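Local coordinates for protein aminoglycoside N(3)-acetyltransferase (Enterobacter cloacae, PDB 6NP3) that transfers an acetyl group from acetyl-CoA to the 3-amino group of 2-deoxystreptamine aminoglycosides such as gentamicin, and so probably confers resistance to them, at residues Thr168-Ala173 / Arg225-Tyr230; Gly155-Ile160 / Ala252-Phe257; Tyr141-Pro146 / Glu174-Ile179. One frame throughout, in Å; residues are numbered along the deposited sequence. Where two conformers were deposited one is given.

Contact 1 of 3, residues Thr168-Ala173 / Arg225-Tyr230. With LLL ((2R,3R,4R,5R)-2-((1S,2S,3R,4S,6R)-4,6-diamino-3-((2R,3R,6S)-3-amino-6-(aminomethyl)-tetrahydro-2H-pyran-2-yloxy)-2-hydr oxycyclohexyloxy)-5-methyl-4-(methylamino)-tetrahydro-2H-pyran-3,5-diol), chain B.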
loop_
_atom_site.group_PDB
_atom_site.type_symbol
_atom_site.label_atom_id
_atom_site.label_comp_id
_atom_site.label_asym_id
_atom_site.label_seq_id
_atom_site.Cartn_x
_atom_site.Cartn_y
_atom_site.Cartn_z
ATOM N N THR A 168 0.024 -1.116 -4.995
ATOM C CA THR A 168 -1.220 -0.628 -4.410
ATOM C C THR A 168 -1.664 0.677 -5.035
ATOM O O THR A 168 -2.868 0.926 -5.153
ATOM C CB THR A 168 -1.015 -0.413 -2.909
ATOM O OG1 THR A 168 -0.351 -1.556 -2.345
ATOM C CG2 THR A 168 -2.294 -0.140 -2.207
ATOM N N ALA A 169 -0.726 1.538 -5.400
ATOM C CA ALA A 169 -1.137 2.822 -5.926
ATOM C C ALA A 169 -2.005 2.699 -7.168
ATOM O O ALA A 169 -2.790 3.617 -7.444
ATOM C CB ALA A 169 0.051 3.711 -6.221
ATOM N N LEU A 170 -1.872 1.614 -7.936
ATOM C CA LEU A 170 -2.716 1.444 -9.113
ATOM C C LEU A 170 -4.189 1.255 -8.778
ATOM O O LEU A 170 -5.026 1.424 -9.672
ATOM C CB LEU A 170 -2.192 0.323 -10.004
ATOM C CG LEU A 170 -1.060 0.745 -10.940
ATOM C CD1 LEU A 170 -0.401 -0.456 -11.563
ATOM C CD2 LEU A 170 -1.611 1.683 -12.002
ATOM N N HIS A 171 -4.539 0.917 -7.537
ATOM C CA HIS A 171 -5.949 0.994 -7.164
ATOM C C HIS A 171 -6.515 2.402 -7.299
ATOM O O HIS A 171 -7.742 2.534 -7.444
ATOM C CB HIS A 171 -6.196 0.385 -5.783
ATOM C CG HIS A 171 -5.870 -1.074 -5.707
ATOM N ND1 HIS A 171 -6.489 -2.012 -6.501
ATOM C CD2 HIS A 171 -5.008 -1.763 -4.922
ATOM C CE1 HIS A 171 -6.019 -3.212 -6.210
ATOM N NE2 HIS A 171 -5.118 -3.089 -5.253
ATOM N N TYR A 172 -5.690 3.449 -7.252
ATOM C CA TYR A 172 -6.210 4.787 -7.531
ATOM C C TYR A 172 -6.688 4.880 -8.974
ATOM O O TYR A 172 -7.737 5.471 -9.257
ATOM C CB TYR A 172 -5.126 5.830 -7.228
ATOM C CG TYR A 172 -5.585 7.244 -7.471
ATOM C CD1 TYR A 172 -5.633 7.766 -8.745
ATOM C CD2 TYR A 172 -6.010 8.050 -6.441
ATOM C CE1 TYR A 172 -6.106 9.044 -8.994
ATOM C CE2 TYR A 172 -6.450 9.335 -6.683
ATOM C CZ TYR A 172 -6.502 9.827 -7.963
ATOM O OH TYR A 172 -6.982 11.109 -8.185
ATOM N N ALA A 173 -5.909 4.330 -9.902
ATOM C CA ALA A 173 -6.327 4.355 -11.296
ATOM C C ALA A 173 -7.670 3.667 -11.475
ATOM O O ALA A 173 -8.517 4.113 -12.257
ATOM C CB ALA A 173 -5.286 3.685 -12.172
ATOM N N ARG A 225 -1.907 -6.619 -14.550
ATOM C CA ARG A 225 -1.835 -6.488 -15.994
ATOM C C ARG A 225 -1.295 -5.126 -16.397
ATOM O O ARG A 225 -0.499 -5.025 -17.339
ATOM C CB ARG A 225 -3.208 -6.746 -16.604
ATOM C CG ARG A 225 -3.727 -8.172 -16.355
ATOM C CD ARG A 225 -4.514 -8.772 -17.565
ATOM N NE ARG A 225 -3.747 -8.568 -18.788
ATOM C CZ ARG A 225 -4.202 -7.977 -19.883
ATOM N NH1 ARG A 225 -5.461 -7.565 -19.965
ATOM N NH2 ARG A 225 -3.393 -7.818 -20.916
ATOM N N ILE A 226 -1.733 -4.065 -15.714
ATOM C CA ILE A 226 -1.232 -2.726 -16.010
ATOM C C ILE A 226 0.262 -2.651 -15.736
ATOM O O ILE A 226 1.030 -2.152 -16.563
ATOM C CB ILE A 226 -1.992 -1.674 -15.191
ATOM C CG1 ILE A 226 -3.459 -1.595 -15.608
ATOM C CG2 ILE A 226 -1.306 -0.329 -15.311
ATOM C CD1 ILE A 226 -4.285 -0.860 -14.609
ATOM N N ALA A 227 0.689 -3.133 -14.570
ATOM C CA ALA A 227 2.085 -2.981 -14.178
ATOM C C ALA A 227 3.006 -3.781 -15.091
ATOM O O ALA A 227 4.086 -3.303 -15.464
ATOM C CB ALA A 227 2.243 -3.409 -12.725
ATOM N N ARG A 228 2.604 -4.990 -15.479
ATOM C CA ARG A 228 3.428 -5.759 -16.410
ATOM C C ARG A 228 3.600 -5.019 -17.728
ATOM O O ARG A 228 4.708 -4.952 -18.276
ATOM C CB ARG A 228 2.799 -7.125 -16.698
ATOM C CG ARG A 228 3.024 -8.198 -15.683
ATOM C CD ARG A 228 2.463 -9.555 -16.134
ATOM N NE ARG A 228 2.342 -10.453 -14.987
ATOM C CZ ARG A 228 3.377 -11.014 -14.371
ATOM N NH1 ARG A 228 4.608 -10.781 -14.795
ATOM N NH2 ARG A 228 3.181 -11.810 -13.331
ATOM N N ASP A 229 2.501 -4.505 -18.287
ATOM C CA ASP A 229 2.579 -3.725 -19.517
ATOM C C ASP A 229 3.499 -2.528 -19.326
ATOM O O ASP A 229 4.441 -2.323 -20.102
ATOM C CB ASP A 229 1.179 -3.276 -19.949
ATOM C CG ASP A 229 0.686 -3.993 -21.194
ATOM O OD1 ASP A 229 1.453 -4.748 -21.820
ATOM O OD2 ASP A 229 -0.486 -3.798 -21.567
ATOM N N TYR A 230 3.303 -1.792 -18.229
ATOM C CA TYR A 230 4.081 -0.576 -17.992
ATOM C C TYR A 230 5.562 -0.892 -17.948
ATOM O O TYR A 230 6.376 -0.197 -18.561
ATOM C CB TYR A 230 3.646 0.072 -16.682
ATOM C CG TYR A 230 4.380 1.317 -16.309
ATOM C CD1 TYR A 230 3.996 2.518 -16.813
ATOM C CD2 TYR A 230 5.459 1.289 -15.430
ATOM C CE1 TYR A 230 4.637 3.687 -16.426
ATOM C CE2 TYR A 230 6.119 2.433 -15.067
ATOM C CZ TYR A 230 5.709 3.623 -15.567
ATOM O OH TYR A 230 6.379 4.751 -15.156
HETATM C C11 LLL B . -4.170 -9.654 -3.477
HETATM O O11 LLL B . -4.014 -8.211 -3.449
HETATM C C21 LLL B . -2.778 -10.252 -3.663
HETATM N N21 LLL B . -1.905 -9.637 -2.670
HETATM C C31 LLL B . -2.226 -9.871 -4.986
HETATM C C41 LLL B . -3.150 -10.413 -6.065
HETATM C C51 LLL B . -4.545 -9.849 -5.819
HETATM O O51 LLL B . -4.986 -10.161 -4.527
HETATM C C61 LLL B . -5.534 -10.445 -6.797
HETATM N N61 LLL B . -6.854 -9.883 -6.512
HETATM C C12 LLL B . -6.060 -5.352 -1.121
HETATM N N12 LLL B . -7.012 -4.398 -0.567
HETATM C C22 LLL B . -5.650 -4.969 -2.543
HETATM C C32 LLL B . -4.608 -5.969 -3.003
HETATM N N32 LLL B . -4.170 -5.619 -4.357
HETATM C C42 LLL B . -5.123 -7.408 -3.034
HETATM C C52 LLL B . -5.676 -7.775 -1.656
HETATM O O52 LLL B . -6.316 -9.026 -1.754
HETATM C C62 LLL B . -6.674 -6.758 -1.138
HETATM O O62 LLL B . -7.002 -7.100 0.195
HETATM C C13 LLL B . -8.387 -7.219 0.525
HETATM C C23 LLL B . -8.516 -6.822 1.994
HETATM O O23 LLL B . -7.960 -5.533 2.150
HETATM C C33 LLL B . -7.712 -7.784 2.888
HETATM N N33 LLL B . -7.940 -7.455 4.312
HETATM C C43 LLL B . -8.164 -9.228 2.585
HETATM O O43 LLL B . -9.482 -9.355 3.080
HETATM C C53 LLL B . -8.118 -9.501 1.078
HETATM O O53 LLL B . -8.867 -8.565 0.337
HETATM C C83 LLL B . -7.233 -10.231 3.277
HETATM C C93 LLL B . -6.656 -7.259 5.020
#
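L170 lays its forked end against one side of helix 222-233, where it covers the CG2 methyl of I226 and the CB of A227. Both prongs take part: CD1 and CD2 of L170 each stand 3.9 Å from CG2 of I226, so the methyl rests against the fork, and CD1 of L170 also meets CB of A227 at 4.1 Å. The leucine and isoleucine side chains cross obliquely. In I226 the CG2 branch is anti to the backbone N, while CG1 lies beside that N (chi1 -66°), and it is CG2 that touches the leucine. The small side chain of A227 lets CD1 settle close to the helix backbone. All three residues are buried and apolar, as suits an interface between helices 170-176 and 222-233 in this member of the antibiotic N-acetyltransferase family; the first of these helices also carries a pocket residue. The next residue after L170, H171, faces the substrate: N32 of the bound gentamicin, lying in the imidazole plane at the ring's edge, donates a 2.8 Å hydrogen bond to NE2 of H171. ND1, across the ring, is hydrogen-bonded to E174 one helical turn on, which helps fix the rotation of the imidazole. Y141 meets the same ring with planes at about 40°, while D118, E68, S207 and N208 are also hydrogen-bonded to the aminoglycoside.

Contact 2 of 3, residues Gly155-Ile160 / Ala252-Phe257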
loop_
_atom_site.group_PDB
_atom_site.type_symbol
_atom_site.label_atom_id
_atom_site.label_comp_id
_atom_site.label_asym_id
_atom_site.label_seq_id
_atom_site.Cartn_x
_atom_site.Cartn_y
_atom_site.Cartn_z
ATOM N N GLY A 155 5.615 10.954 -5.405
ATOM C CA GLY A 155 5.868 9.643 -4.850
ATOM C C GLY A 155 6.624 8.741 -5.815
ATOM O O GLY A 155 6.381 8.750 -7.032
ATOM N N LYS A 156 7.461 7.876 -5.239
ATOM C CA LYS A 156 8.160 6.817 -5.951
ATOM C C LYS A 156 7.772 5.493 -5.323
ATOM O O LYS A 156 7.676 5.379 -4.092
ATOM C CB LYS A 156 9.678 6.966 -5.865
ATOM C CG LYS A 156 10.202 8.249 -6.432
ATOM C CD LYS A 156 11.713 8.288 -6.361
ATOM C CE LYS A 156 12.287 9.600 -6.844
ATOM N NZ LYS A 156 13.802 9.582 -6.878
ATOM N N ILE A 157 7.503 4.500 -6.160
ATOM C CA ILE A 157 7.162 3.166 -5.693
ATOM C C ILE A 157 8.421 2.315 -5.761
ATOM O O ILE A 157 9.017 2.156 -6.832
ATOM C CB ILE A 157 6.028 2.558 -6.528
ATOM C CG1 ILE A 157 4.757 3.408 -6.378
ATOM C CG2 ILE A 157 5.770 1.126 -6.078
ATOM C CD1 ILE A 157 3.719 3.222 -7.437
ATOM N N LEU A 158 8.823 1.744 -4.629
ATOM C CA LEU A 158 10.079 1.000 -4.515
ATOM C C LEU A 158 9.729 -0.472 -4.336
ATOM O O LEU A 158 9.304 -0.901 -3.268
ATOM C CB LEU A 158 10.871 1.529 -3.328
ATOM C CG LEU A 158 12.099 0.730 -2.912
ATOM C CD1 LEU A 158 13.072 0.579 -4.053
ATOM C CD2 LEU A 158 12.763 1.402 -1.715
ATOM N N SER A 159 9.854 -1.221 -5.411
ATOM C CA SER A 159 9.517 -2.632 -5.415
ATOM C C SER A 159 10.807 -3.412 -5.217
ATOM O O SER A 159 11.706 -3.353 -6.060
ATOM C CB SER A 159 8.861 -3.036 -6.732
ATOM O OG SER A 159 8.662 -4.449 -6.787
ATOM N N ILE A 160 10.889 -4.128 -4.102
ATOM C CA ILE A 160 12.087 -4.867 -3.726
ATOM C C ILE A 160 11.726 -6.343 -3.775
ATOM O O ILE A 160 11.252 -6.917 -2.790
ATOM C CB ILE A 160 12.601 -4.430 -2.342
ATOM C CG1 ILE A 160 13.005 -2.966 -2.389
ATOM C CG2 ILE A 160 13.757 -5.307 -1.906
ATOM C CD1 ILE A 160 13.300 -2.365 -1.018
ATOM N N ALA A 252 3.164 8.773 -10.075
ATOM C CA ALA A 252 2.218 9.509 -10.901
ATOM C C ALA A 252 2.214 8.976 -12.325
ATOM O O ALA A 252 1.158 8.883 -12.962
ATOM C CB ALA A 252 2.545 11.000 -10.882
ATOM N N ASP A 253 3.390 8.624 -12.844
ATOM C CA ASP A 253 3.474 8.137 -14.218
ATOM C C ASP A 253 2.779 6.791 -14.385
ATOM O O ASP A 253 2.027 6.603 -15.346
ATOM C CB ASP A 253 4.925 8.043 -14.663
ATOM C CG ASP A 253 5.047 7.875 -16.152
ATOM O OD1 ASP A 253 4.582 8.763 -16.888
ATOM O OD2 ASP A 253 5.604 6.854 -16.577
ATOM N N ILE A 254 3.001 5.836 -13.479
ATOM C CA ILE A 254 2.354 4.530 -13.637
ATOM C C ILE A 254 0.848 4.633 -13.437
ATOM O O ILE A 254 0.081 3.947 -14.116
ATOM C CB ILE A 254 2.995 3.449 -12.738
ATOM C CG1 ILE A 254 2.592 2.042 -13.238
ATOM C CG2 ILE A 254 2.658 3.668 -11.274
ATOM C CD1 ILE A 254 3.266 0.906 -12.541
ATOM N N VAL A 255 0.394 5.502 -12.537
ATOM C CA VAL A 255 -1.042 5.678 -12.343
ATOM C C VAL A 255 -1.678 6.331 -13.558
ATOM O O VAL A 255 -2.750 5.905 -14.017
ATOM C CB VAL A 255 -1.323 6.421 -11.023
ATOM C CG1 VAL A 255 -2.786 6.832 -10.931
ATOM C CG2 VAL A 255 -0.942 5.510 -9.855
ATOM N N SER A 256 -1.059 7.364 -14.121
ATOM C CA SER A 256 -1.605 7.931 -15.348
ATOM C C SER A 256 -1.669 6.876 -16.455
ATOM O O SER A 256 -2.683 6.746 -17.164
ATOM C CB SER A 256 -0.757 9.121 -15.773
ATOM O OG SER A 256 -0.886 10.181 -14.844
ATOM N N PHE A 257 -0.597 6.096 -16.603
ATOM C CA PHE A 257 -0.581 5.023 -17.584
ATOM C C PHE A 257 -1.727 4.066 -17.329
ATOM O O PHE A 257 -2.401 3.618 -18.271
ATOM C CB PHE A 257 0.764 4.308 -17.514
ATOM C CG PHE A 257 0.872 3.100 -18.408
ATOM C CD1 PHE A 257 0.474 1.858 -17.960
ATOM C CD2 PHE A 257 1.386 3.203 -19.685
ATOM C CE1 PHE A 257 0.574 0.743 -18.759
ATOM C CE2 PHE A 257 1.471 2.073 -20.489
ATOM C CZ PHE A 257 1.111 0.858 -20.013
HETATM O O HOH W 1 5.218 10.477 -8.835
#
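This is a sparse, buried strand-to-helix contact, in which strand 156-160 of the mixed seven-stranded sheet meets the start of helix 251-265, packed against one face of that sheet. Its apolar part is a single pair: CD1 of I157 touches CG2 of I254 at 4.0 Å, the two side chains crossing at about a right angle. I157 carries CD1 outward on CG1, which is anti to the carbonyl carbon (chi1 -63°); in I254, with CG1 anti to the backbone N (chi1 -163°), CG2 falls between the N and the carbonyl carbon, and it is this branch that meets the strand. A beta-branched residue suits the extended strand, and the long arm of the isoleucine spans the gap to the helix. Alongside I157 in the sheet lies H26, which binds CoA, and I254 also packs on Y230 of helix 222-233. Nearer the helix start the two backbones are joined through water: it donates to O of G155 at 2.8 Å and accepts from N of A252 at 2.9 Å. G155 and A252 have little or no side chain, which is consistent with a water reaching these backbone atoms. Beside a single methyl-methyl contact, the water thus gives a shared polar partner to O of G155 and N of A252, which stand 4.4 Å apart, too far to bond directly.

Contact 3 of 3, residues Tyr141-Pro146 / Glu174-Ile179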
loop_
_atom_site.group_PDB
_atom_site.type_symbol
_atom_site.label_atom_id
_atom_site.label_comp_id
_atom_site.label_asym_id
_atom_site.label_seq_id
_atom_site.Cartn_x
_atom_site.Cartn_y
_atom_site.Cartn_z
ATOM N N TYR A 141 -8.425 3.724 -1.571
ATOM C CA TYR A 141 -7.241 3.949 -2.390
ATOM C C TYR A 141 -7.434 5.027 -3.428
ATOM O O TYR A 141 -6.504 5.285 -4.197
ATOM C CB TYR A 141 -6.816 2.662 -3.122
ATOM C CG TYR A 141 -6.793 1.484 -2.176
ATOM C CD1 TYR A 141 -5.802 1.361 -1.207
ATOM C CD2 TYR A 141 -7.802 0.539 -2.181
ATOM C CE1 TYR A 141 -5.795 0.316 -0.310
ATOM C CE2 TYR A 141 -7.793 -0.512 -1.274
ATOM C CZ TYR A 141 -6.788 -0.604 -0.342
ATOM O OH TYR A 141 -6.787 -1.620 0.582
ATOM N N GLY A 142 -8.580 5.686 -3.447
ATOM C CA GLY A 142 -8.855 6.637 -4.482
ATOM C C GLY A 142 -8.713 8.065 -4.021
ATOM O O GLY A 142 -7.957 8.367 -3.088
ATOM N N PRO A 143 -9.453 8.977 -4.669
ATOM C CA PRO A 143 -9.425 10.380 -4.253
ATOM C C PRO A 143 -9.645 10.506 -2.753
ATOM O O PRO A 143 -10.450 9.792 -2.157
ATOM C CB PRO A 143 -10.543 11.028 -5.082
ATOM C CG PRO A 143 -10.580 10.167 -6.344
ATOM C CD PRO A 143 -10.291 8.773 -5.876
ATOM N N ARG A 144 -8.884 11.418 -2.158
ATOM C CA ARG A 144 -8.970 11.827 -0.759
ATOM C C ARG A 144 -8.252 10.834 0.149
ATOM O O ARG A 144 -8.203 11.052 1.373
ATOM C CB ARG A 144 -10.406 12.079 -0.278
ATOM C CG ARG A 144 -11.106 13.133 -1.136
ATOM C CD ARG A 144 -12.496 13.475 -0.619
ATOM N NE ARG A 144 -12.438 13.997 0.744
ATOM C CZ ARG A 144 -12.356 15.285 1.063
ATOM N NH1 ARG A 144 -12.333 16.216 0.122
ATOM N NH2 ARG A 144 -12.299 15.645 2.335
ATOM N N SER A 145 -7.678 9.766 -0.391
ATOM C CA SER A 145 -6.933 8.814 0.420
ATOM C C SER A 145 -5.468 9.198 0.523
ATOM O O SER A 145 -4.958 10.051 -0.202
ATOM C CB SER A 145 -7.033 7.413 -0.175
ATOM O OG SER A 145 -6.231 7.318 -1.340
ATOM N N PRO A 146 -4.720 8.503 1.386
ATOM C CA PRO A 146 -3.270 8.728 1.430
ATOM C C PRO A 146 -2.581 8.451 0.110
ATOM O O PRO A 146 -1.585 9.113 -0.216
ATOM C CB PRO A 146 -2.815 7.778 2.534
ATOM C CG PRO A 146 -3.980 7.736 3.495
ATOM C CD PRO A 146 -5.188 7.713 2.541
ATOM N N GLU A 174 -7.863 2.549 -10.795
ATOM C CA GLU A 174 -9.120 1.828 -10.888
ATOM C C GLU A 174 -10.267 2.677 -10.366
ATOM O O GLU A 174 -11.359 2.682 -10.943
ATOM C CB GLU A 174 -9.007 0.514 -10.108
ATOM C CG GLU A 174 -8.028 -0.488 -10.667
ATOM C CD GLU A 174 -7.988 -1.782 -9.947
ATOM O OE1 GLU A 174 -7.639 -2.770 -10.603
ATOM O OE2 GLU A 174 -8.233 -1.827 -8.734
ATOM N N ALA A 175 -10.039 3.387 -9.257
ATOM C CA ALA A 175 -11.075 4.202 -8.646
ATOM C C ALA A 175 -11.528 5.306 -9.573
ATOM O O ALA A 175 -12.732 5.555 -9.677
ATOM C CB ALA A 175 -10.549 4.802 -7.358
ATOM N N VAL A 176 -10.604 5.923 -10.310
ATOM C CA VAL A 176 -10.976 7.074 -11.121
ATOM C C VAL A 176 -11.258 6.732 -12.579
ATOM O O VAL A 176 -11.747 7.599 -13.328
ATOM C CB VAL A 176 -9.968 8.237 -11.038
ATOM C CG1 VAL A 176 -9.761 8.673 -9.582
ATOM C CG2 VAL A 176 -8.639 7.899 -11.706
ATOM N N ALA A 177 -10.994 5.511 -13.004
ATOM C CA ALA A 177 -11.146 5.177 -14.412
ATOM C C ALA A 177 -12.597 5.332 -14.863
ATOM O O ALA A 177 -13.524 4.837 -14.225
ATOM C CB ALA A 177 -10.676 3.749 -14.652
ATOM N N ARG A 178 -12.780 5.977 -16.018
ATOM C CA ARG A 178 -14.108 6.257 -16.563
ATOM C C ARG A 178 -14.522 5.088 -17.452
ATOM O O ARG A 178 -14.470 5.141 -18.685
ATOM C CB ARG A 178 -14.072 7.550 -17.364
ATOM C CG ARG A 178 -13.780 8.757 -16.544
ATOM C CD ARG A 178 -13.454 9.953 -17.405
ATOM N NE ARG A 178 -13.313 11.168 -16.621
ATOM C CZ ARG A 178 -12.941 12.336 -17.120
ATOM N NH1 ARG A 178 -12.640 12.469 -18.394
ATOM N NH2 ARG A 178 -12.884 13.374 -16.324
ATOM N N ILE A 179 -14.853 3.980 -16.801
ATOM C CA ILE A 179 -15.166 2.739 -17.492
ATOM C C ILE A 179 -16.456 2.181 -16.926
ATOM O O ILE A 179 -16.829 2.448 -15.782
ATOM C CB ILE A 179 -14.046 1.687 -17.393
ATOM C CG1 ILE A 179 -13.766 1.300 -15.932
ATOM C CG2 ILE A 179 -12.808 2.206 -18.089
ATOM C CD1 ILE A 179 -12.658 0.239 -15.809
#
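The chain turns at G142-S145 in a type II beta turn whose first residue lies beside the last part of helix 170-176, with CA of G142 5.3 Å from CA of A175. A175 points toward this backbone, and its CB sits 3.8 Å from CA of G142. Both residues are as small as the approach demands: glycine, with only hydrogens on CA, lets the methyl of A175 come this close. P143 follows with its pyrrolidine ring set against V176. CG and CD of the P143 ring each stand 3.7 Å from CG1 of V176, so one edge of the proline rests on one valine methyl. That methyl is directed there by chi1 of -56°, which puts CG1 anti to the carbonyl carbon. Proline fits the second position of a type II turn because its ring fixes phi in the range that position requires, and R144 takes the third with positive phi. The turn closes on O of G142, which accepts two bonds from S145: the backbone N at 3.1 Å and the hydroxyl OG at 2.7 Å, the latter in the carbonyl plane, on a lone pair, with a C=O...OG angle of 142°. S145 is also the N-cap of helix 146-151, where OG makes a weak bond to N of A148, so one serine ties the turn to the helix that follows. Just before the turn, Y141 faces the substrate pocket, its OH hydrogen-bonded to the bound gentamicin. At the end of helix 170-176, K182 gathers carbonyls, with hydrogen bonds from NZ to O of A175 and O of A177, and I259 of helix 251-265 packs on V176.

Helix 170-176 ties the set together: contact 1 uses its beginning and contact 3 its end, with centres about 12 Å apart. The centre of contact 2, which joins strand 156-160 to helix 251-265, lies about 8 Å from that of contact 1. Segments run 141-146, 155-160, 168-173, 174-179, 225-230, 252-257, so contact 1 falls within the span of contact 2, while contact 3 interleaves with both. Contacts 1 and 2 also touch directly, through Y230 with D253 and F257, and L170 against the backbone of I254; between contacts 1 and 3, Y172 packs on G142 and P143. Contacts 2 and 3 do not touch. Helix 222-233 and the turn 142-145 thus pack on the helix that carries H171 to the aminoglycoside.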